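Local coordinates for protein N-acyl-D-glutamate deacylase (Bordetella bronchiseptica, PDB 3GIP) that hydrolyses N-acyl-D-glutamate to D-glutamate and a carboxylate, as a zinc-dependent member of the amidohydrolase superfamily, at residues 247-252 against 352-357; 346-351 against 385-390. All blocks are in the same frame, centred on the assembly; numbering follows the deposited sequence.

Interaction 1 of 2, residues 247-252 against 352-357; sequences SHHKCM and KRIFQH. With ZN (zinc ion), chain F; FMT (formic acid), chain D.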
loop_
_atom_site.group_PDB
_atom_site.type_symbol
_atom_site.label_atom_id
_atom_site.label_comp_id
_atom_site.label_asym_id
_atom_site.label_seq_id
_atom_site.Cartn_x
_atom_site.Cartn_y
_atom_site.Cartn_z
ATOM N N SER A 247 4.278 7.158 -4.533
ATOM C CA SER A 247 4.412 6.005 -3.651
ATOM C C SER A 247 5.658 6.012 -2.778
ATOM O O SER A 247 6.717 6.488 -3.188
ATOM C CB SER A 247 4.404 4.718 -4.479
ATOM O OG SER A 247 3.181 4.577 -5.183
ATOM N N HIS A 248 5.507 5.456 -1.577
ATOM C CA HIS A 248 6.589 5.335 -0.602
ATOM C C HIS A 248 7.688 6.367 -0.810
ATOM O O HIS A 248 8.841 6.031 -1.085
ATOM C CB HIS A 248 7.170 3.904 -0.628
ATOM C CG HIS A 248 7.423 3.351 -2.003
ATOM N ND1 HIS A 248 8.178 4.007 -2.951
ATOM C CD2 HIS A 248 7.084 2.161 -2.556
ATOM C CE1 HIS A 248 8.298 3.248 -4.024
ATOM N NE2 HIS A 248 7.644 2.120 -3.811
ATOM N N HIS A 249 7.324 7.636 -0.661
ATOM C CA HIS A 249 8.273 8.715 -0.868
ATOM C C HIS A 249 9.413 8.651 0.134
ATOM O O HIS A 249 9.199 8.506 1.344
ATOM C CB HIS A 249 7.567 10.067 -0.803
ATOM C CG HIS A 249 8.399 11.195 -1.323
ATOM N ND1 HIS A 249 9.254 11.052 -2.396
ATOM C CD2 HIS A 249 8.509 12.483 -0.921
ATOM C CE1 HIS A 249 9.857 12.204 -2.629
ATOM N NE2 HIS A 249 9.422 13.087 -1.749
ATOM N N LYS A 250 10.628 8.775 -0.388
ATOM C CA LYS A 250 11.826 8.668 0.430
ATOM C C LYS A 250 13.032 9.220 -0.313
ATOM O O LYS A 250 12.974 9.466 -1.520
ATOM C CB LYS A 250 12.101 7.193 0.719
ATOM C CG LYS A 250 12.535 6.430 -0.542
ATOM C CD LYS A 250 12.814 4.961 -0.275
ATOM C CE LYS A 250 11.541 4.149 -0.229
ATOM N NZ LYS A 250 10.891 4.040 -1.580
ATOM N N CYS A 251 14.124 9.386 0.428
ATOM C CA CYS A 251 15.396 9.850 -0.113
ATOM C C CYS A 251 16.445 8.849 0.369
ATOM O O CYS A 251 16.761 8.785 1.560
ATOM C CB CYS A 251 15.719 11.255 0.396
ATOM S SG CYS A 251 14.563 12.507 -0.200
ATOM N N MET A 252 16.969 8.058 -0.561
ATOM C CA MET A 252 17.953 7.031 -0.239
ATOM C C MET A 252 19.402 7.486 -0.375
ATOM O O MET A 252 19.745 8.229 -1.296
ATOM C CB MET A 252 17.718 5.804 -1.122
ATOM C CG MET A 252 16.343 5.171 -0.931
ATOM S SD MET A 252 16.120 3.715 -1.980
ATOM C CE MET A 252 17.120 2.512 -1.078
ATOM N N LYS A 352 9.948 10.826 8.985
ATOM C CA LYS A 352 8.977 11.471 9.852
ATOM C C LYS A 352 8.490 12.805 9.288
ATOM O O LYS A 352 7.297 13.111 9.361
ATOM C CB LYS A 352 9.582 11.667 11.249
ATOM C CG LYS A 352 9.760 10.366 12.023
ATOM C CD LYS A 352 10.434 10.608 13.370
ATOM C CE LYS A 352 10.391 9.365 14.239
ATOM N NZ LYS A 352 11.134 9.564 15.518
ATOM N N ARG A 353 9.399 13.601 8.725
ATOM C CA ARG A 353 9.005 14.889 8.156
ATOM C C ARG A 353 8.089 14.700 6.952
ATOM O O ARG A 353 7.145 15.466 6.748
ATOM C CB ARG A 353 10.229 15.702 7.719
ATOM C CG ARG A 353 11.105 16.200 8.851
ATOM C CD ARG A 353 11.986 17.353 8.373
ATOM N NE ARG A 353 12.907 16.965 7.305
ATOM C CZ ARG A 353 14.059 16.327 7.499
ATOM N NH1 ARG A 353 14.440 16.003 8.726
ATOM N NH2 ARG A 353 14.834 16.011 6.468
ATOM N N ILE A 354 8.380 13.684 6.148
ATOM C CA ILE A 354 7.568 13.405 4.972
ATOM C C ILE A 354 6.169 13.000 5.421
ATOM O O ILE A 354 5.174 13.448 4.848
ATOM C CB ILE A 354 8.196 12.280 4.121
ATOM C CG1 ILE A 354 9.524 12.773 3.540
ATOM C CG2 ILE A 354 7.241 11.871 2.994
ATOM C CD1 ILE A 354 10.326 11.700 2.833
ATOM N N PHE A 355 6.090 12.171 6.459
ATOM C CA PHE A 355 4.796 11.739 6.967
ATOM C C PHE A 355 3.969 12.934 7.437
ATOM O O PHE A 355 2.746 12.932 7.326
ATOM C CB PHE A 355 4.959 10.752 8.126
ATOM C CG PHE A 355 3.655 10.352 8.758
ATOM C CD1 PHE A 355 2.645 9.783 7.986
ATOM C CD2 PHE A 355 3.416 10.582 10.109
ATOM C CE1 PHE A 355 1.413 9.453 8.551
ATOM C CE2 PHE A 355 2.187 10.254 10.682
ATOM C CZ PHE A 355 1.186 9.692 9.901
ATOM N N GLN A 356 4.636 13.956 7.959
ATOM C CA GLN A 356 3.927 15.135 8.437
ATOM C C GLN A 356 3.281 15.947 7.322
ATOM O O GLN A 356 2.405 16.769 7.583
ATOM C CB GLN A 356 4.868 16.024 9.250
ATOM C CG GLN A 356 5.214 15.434 10.601
ATOM C CD GLN A 356 6.125 16.333 11.410
ATOM O OE1 GLN A 356 7.216 16.685 10.966
ATOM N NE2 GLN A 356 5.680 16.707 12.605
ATOM N N HIS A 357 3.703 15.729 6.079
ATOM C CA HIS A 357 3.111 16.479 4.979
ATOM C C HIS A 357 1.602 16.235 4.992
ATOM O O HIS A 357 1.154 15.101 5.152
ATOM C CB HIS A 357 3.710 16.046 3.641
ATOM C CG HIS A 357 3.237 16.868 2.484
ATOM N ND1 HIS A 357 1.983 16.720 1.930
ATOM C CD2 HIS A 357 3.820 17.899 1.826
ATOM C CE1 HIS A 357 1.812 17.625 0.984
ATOM N NE2 HIS A 357 2.911 18.355 0.902
HETATM ZN ZN ZN F . 7.608 0.512 -5.172
HETATM C C FMT D . 10.479 0.316 -1.269
HETATM O O1 FMT D . 10.603 -0.641 -0.546
HETATM O O2 FMT D . 10.244 1.521 -0.740
#
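Ile354 reaches out from helix 348-356 and sets its CD1 methyl against the backbone of the loop that carries the zinc ligand His248. CD1 lies 3.7 Å from the carbonyl oxygen of His249 and packs on CA of Lys250, while the other branch, CG2, comes within 4.2 Å of His249 CD2. The side chain of His249 runs roughly perpendicular to that of Ile354, and the methyl approaches the imidazole obliquely. A beta-branched isoleucine suits the place because its two arms cover backbone and ring at once; with CG1 anti to the carbonyl carbon (chi1 -66°) the longer arm runs to the peptide. NE2 of His249 is hydrogen-bonded to Thr263 OG1 of helix 260-272.

One residue to each side of His249 the loop turns to the metal site. His248 NE2 binds zinc at 2.1 Å, with Cys95 and His218 among the other ligands. Its ring is sandwiched: Ser247 CB sits over the centre of one face, and formate O2 lies above the opposite face, offset toward the rim. Lys250 folds back, its chain bent at chi3 and chi4, and its NZ donates to His248 O over 2.9 Å, in the carbonyl plane. Lys250 NZ also donates to formate O2 over 2.7 Å, and Glu222 adds a salt bridge.

Beyond this shell, Leu279 of strand 277-281 touches both His249 and Ile354, and Asp280 accepts from the backbone N of His248. An apolar seam thus joins helix 348-356 to the back of a loop whose other side presents His248 and Lys250. There Lys250, with Tyr282, Arg376 and Ser288, holds a carboxylate near the zinc; though the formate probably came from the crystallisation liquor, this is consistent with a pocket for a carboxylate of the acidic substrate.

Interaction 2 of 2, residues 346-351 against 385-390; sequences MDEDEV and LGRYVR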
loop_
_atom_site.group_PDB
_atom_site.type_symbol
_atom_site.label_atom_id
_atom_site.label_comp_id
_atom_site.label_asym_id
_atom_site.label_seq_id
_atom_site.Cartn_x
_atom_site.Cartn_y
_atom_site.Cartn_z
ATOM N N MET A 346 17.820 5.232 4.487
ATOM C CA MET A 346 17.128 6.494 4.721
ATOM C C MET A 346 17.361 7.059 6.117
ATOM O O MET A 346 17.864 6.372 7.005
ATOM C CB MET A 346 15.621 6.328 4.486
ATOM C CG MET A 346 15.232 5.979 3.046
ATOM S SD MET A 346 15.019 4.207 2.745
ATOM C CE MET A 346 13.354 3.964 3.365
ATOM N N ASP A 347 16.992 8.326 6.285
ATOM C CA ASP A 347 17.122 9.035 7.557
ATOM C C ASP A 347 15.742 9.053 8.207
ATOM O O ASP A 347 14.806 9.652 7.675
ATOM C CB ASP A 347 17.609 10.465 7.296
ATOM C CG ASP A 347 17.687 11.309 8.560
ATOM O OD1 ASP A 347 17.430 10.784 9.666
ATOM O OD2 ASP A 347 18.013 12.508 8.440
ATOM N N GLU A 348 15.614 8.386 9.351
ATOM C CA GLU A 348 14.331 8.322 10.045
ATOM C C GLU A 348 13.721 9.698 10.299
ATOM O O GLU A 348 12.505 9.854 10.256
ATOM C CB GLU A 348 14.473 7.586 11.378
ATOM C CG GLU A 348 13.136 7.286 12.045
ATOM C CD GLU A 348 13.284 6.748 13.456
ATOM O OE1 GLU A 348 14.213 5.949 13.698
ATOM O OE2 GLU A 348 12.461 7.115 14.324
ATOM N N ASP A 349 14.548 10.700 10.574
ATOM C CA ASP A 349 13.996 12.028 10.822
ATOM C C ASP A 349 13.313 12.561 9.570
ATOM O O ASP A 349 12.332 13.296 9.660
ATOM C CB ASP A 349 15.082 13.013 11.273
ATOM C CG ASP A 349 15.603 12.712 12.662
ATOM O OD1 ASP A 349 14.838 12.165 13.485
ATOM O OD2 ASP A 349 16.777 13.041 12.936
ATOM N N GLU A 350 13.837 12.192 8.403
ATOM C CA GLU A 350 13.249 12.633 7.145
ATOM C C GLU A 350 11.957 11.867 6.869
ATOM O O GLU A 350 10.986 12.443 6.377
ATOM C CB GLU A 350 14.233 12.435 5.989
ATOM C CG GLU A 350 13.667 12.839 4.634
ATOM C CD GLU A 350 14.745 13.272 3.667
ATOM O OE1 GLU A 350 15.759 12.555 3.554
ATOM O OE2 GLU A 350 14.576 14.326 3.019
ATOM N N VAL A 351 11.952 10.570 7.169
ATOM C CA VAL A 351 10.753 9.761 6.970
ATOM C C VAL A 351 9.628 10.414 7.762
ATOM O O VAL A 351 8.501 10.549 7.283
ATOM C CB VAL A 351 10.939 8.322 7.493
ATOM C CG1 VAL A 351 9.648 7.539 7.313
ATOM C CG2 VAL A 351 12.081 7.636 6.757
ATOM N N LEU A 385 1.066 4.681 14.834
ATOM C CA LEU A 385 0.309 5.060 16.024
ATOM C C LEU A 385 1.134 5.053 17.304
ATOM O O LEU A 385 0.959 5.915 18.163
ATOM C CB LEU A 385 -0.902 4.145 16.197
ATOM C CG LEU A 385 -1.880 4.177 15.022
ATOM C CD1 LEU A 385 -3.019 3.213 15.295
ATOM C CD2 LEU A 385 -2.405 5.592 14.819
ATOM N N GLY A 386 2.032 4.084 17.429
ATOM C CA GLY A 386 2.842 3.998 18.630
ATOM C C GLY A 386 4.130 4.800 18.632
ATOM O O GLY A 386 4.416 5.509 19.596
ATOM N N ARG A 387 4.905 4.697 17.558
ATOM C CA ARG A 387 6.193 5.385 17.466
ATOM C C ARG A 387 6.103 6.826 16.965
ATOM O O ARG A 387 6.704 7.730 17.545
ATOM C CB ARG A 387 7.127 4.571 16.559
ATOM C CG ARG A 387 8.579 5.049 16.459
ATOM C CD ARG A 387 9.346 4.126 15.502
ATOM N NE ARG A 387 10.760 4.467 15.333
ATOM C CZ ARG A 387 11.728 4.090 16.163
ATOM N NH1 ARG A 387 11.446 3.359 17.234
ATOM N NH2 ARG A 387 12.987 4.429 15.911
ATOM N N TYR A 388 5.351 7.050 15.893
ATOM C CA TYR A 388 5.239 8.394 15.336
ATOM C C TYR A 388 4.248 9.302 16.055
ATOM O O TYR A 388 4.469 10.510 16.163
ATOM C CB TYR A 388 4.893 8.306 13.841
ATOM C CG TYR A 388 6.055 7.880 12.960
ATOM C CD1 TYR A 388 7.207 7.310 13.508
ATOM C CD2 TYR A 388 6.003 8.044 11.574
ATOM C CE1 TYR A 388 8.279 6.919 12.700
ATOM C CE2 TYR A 388 7.071 7.653 10.759
ATOM C CZ TYR A 388 8.204 7.093 11.328
ATOM O OH TYR A 388 9.267 6.712 10.532
ATOM N N VAL A 389 3.166 8.726 16.564
ATOM C CA VAL A 389 2.166 9.518 17.259
ATOM C C VAL A 389 2.379 9.557 18.772
ATOM O O VAL A 389 2.713 10.608 19.322
ATOM C CB VAL A 389 0.742 9.005 16.947
ATOM C CG1 VAL A 389 -0.290 9.776 17.762
ATOM C CG2 VAL A 389 0.456 9.168 15.459
ATOM N N ARG A 390 2.214 8.425 19.446
ATOM C CA ARG A 390 2.368 8.415 20.900
ATOM C C ARG A 390 3.770 8.781 21.381
ATOM O O ARG A 390 3.922 9.597 22.296
ATOM C CB ARG A 390 1.971 7.054 21.484
ATOM C CG ARG A 390 1.926 7.058 23.017
ATOM C CD ARG A 390 1.433 5.738 23.583
ATOM N NE ARG A 390 2.276 4.625 23.162
ATOM C CZ ARG A 390 1.893 3.663 22.327
ATOM N NH1 ARG A 390 0.665 3.665 21.818
ATOM N NH2 ARG A 390 2.745 2.704 21.995
#
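Charge pairing links Glu348, in the first turn of helix 348-356, to Arg387 of helix 376-391. The two side chains reach for each other from facing helices, each with CG anti to its own backbone N and the rest of its chain drawn out, a reach that lets acid and base meet although the nearest CA atoms, those of Val351 and Tyr388, are 10.1 Å apart. Arg387 NH2 donates to Glu348 OE1 over 3.0 Å at 162°; the oxygen lies practically in the guanidinium plane, and the donor comes to its syn side tilted 27° out of the carboxylate plane. Arg387 NE adds a weak bond of 3.3 Å to Glu348 OE2, making a twisted two-point bridge. Lys352, a turn further along the helix, gives Glu348 OE2 a second cation.

Beside the bridge, Val351 CG1 meets the hydroxyl end of Tyr388 at the ring edge, 3.3 Å from OH; its approach to CZ, 4.3 Å, is apolar. Tyrosine supplies the length to span from one helix to the other, and its ring also touches Lys352 and Phe355; the compact, branched valine fits against its end.

Within the segments, Asp347 N-caps helix 348-356, its OD1 accepting from Asp349 N at 3.0 Å, and Arg390 N bonds to Leu385 O in a pi-type turn of helix 376-391.

This is helix-to-helix packing through a partly exposed salt bridge and a buried tyrosine. Glu348 faces two cations, which would probably hold it ionised, and its carboxylate would probably offset the repulsion between Arg387 and nearby Arg383. The phenol oxygen of Tyr388, by contrast, is buried against a methyl with no polar partner in the model, probably an energetic cost.

How the interactions relate
Helix 348-356 serves both contacts, whose centres are about 10 Å apart on the same side of the chain's centre. Along the chain the segments alternate: 247-252, 346-351, 352-357, then 385-390. Interaction 1 uses the later part of the helix against the loop after strand 243-246; interaction 2 uses its beginning against helix 376-391. They also touch directly, Cys251 CB approaching Glu350 OE1 at 3.4 Å and Lys352 CE packing on Tyr388 CE1 at 3.6 Å. In this amidohydrolase, of TIM-barrel fold, the helix therefore lies between a zinc-binding loop and an outer helix, joining the metal site to a more peripheral layer.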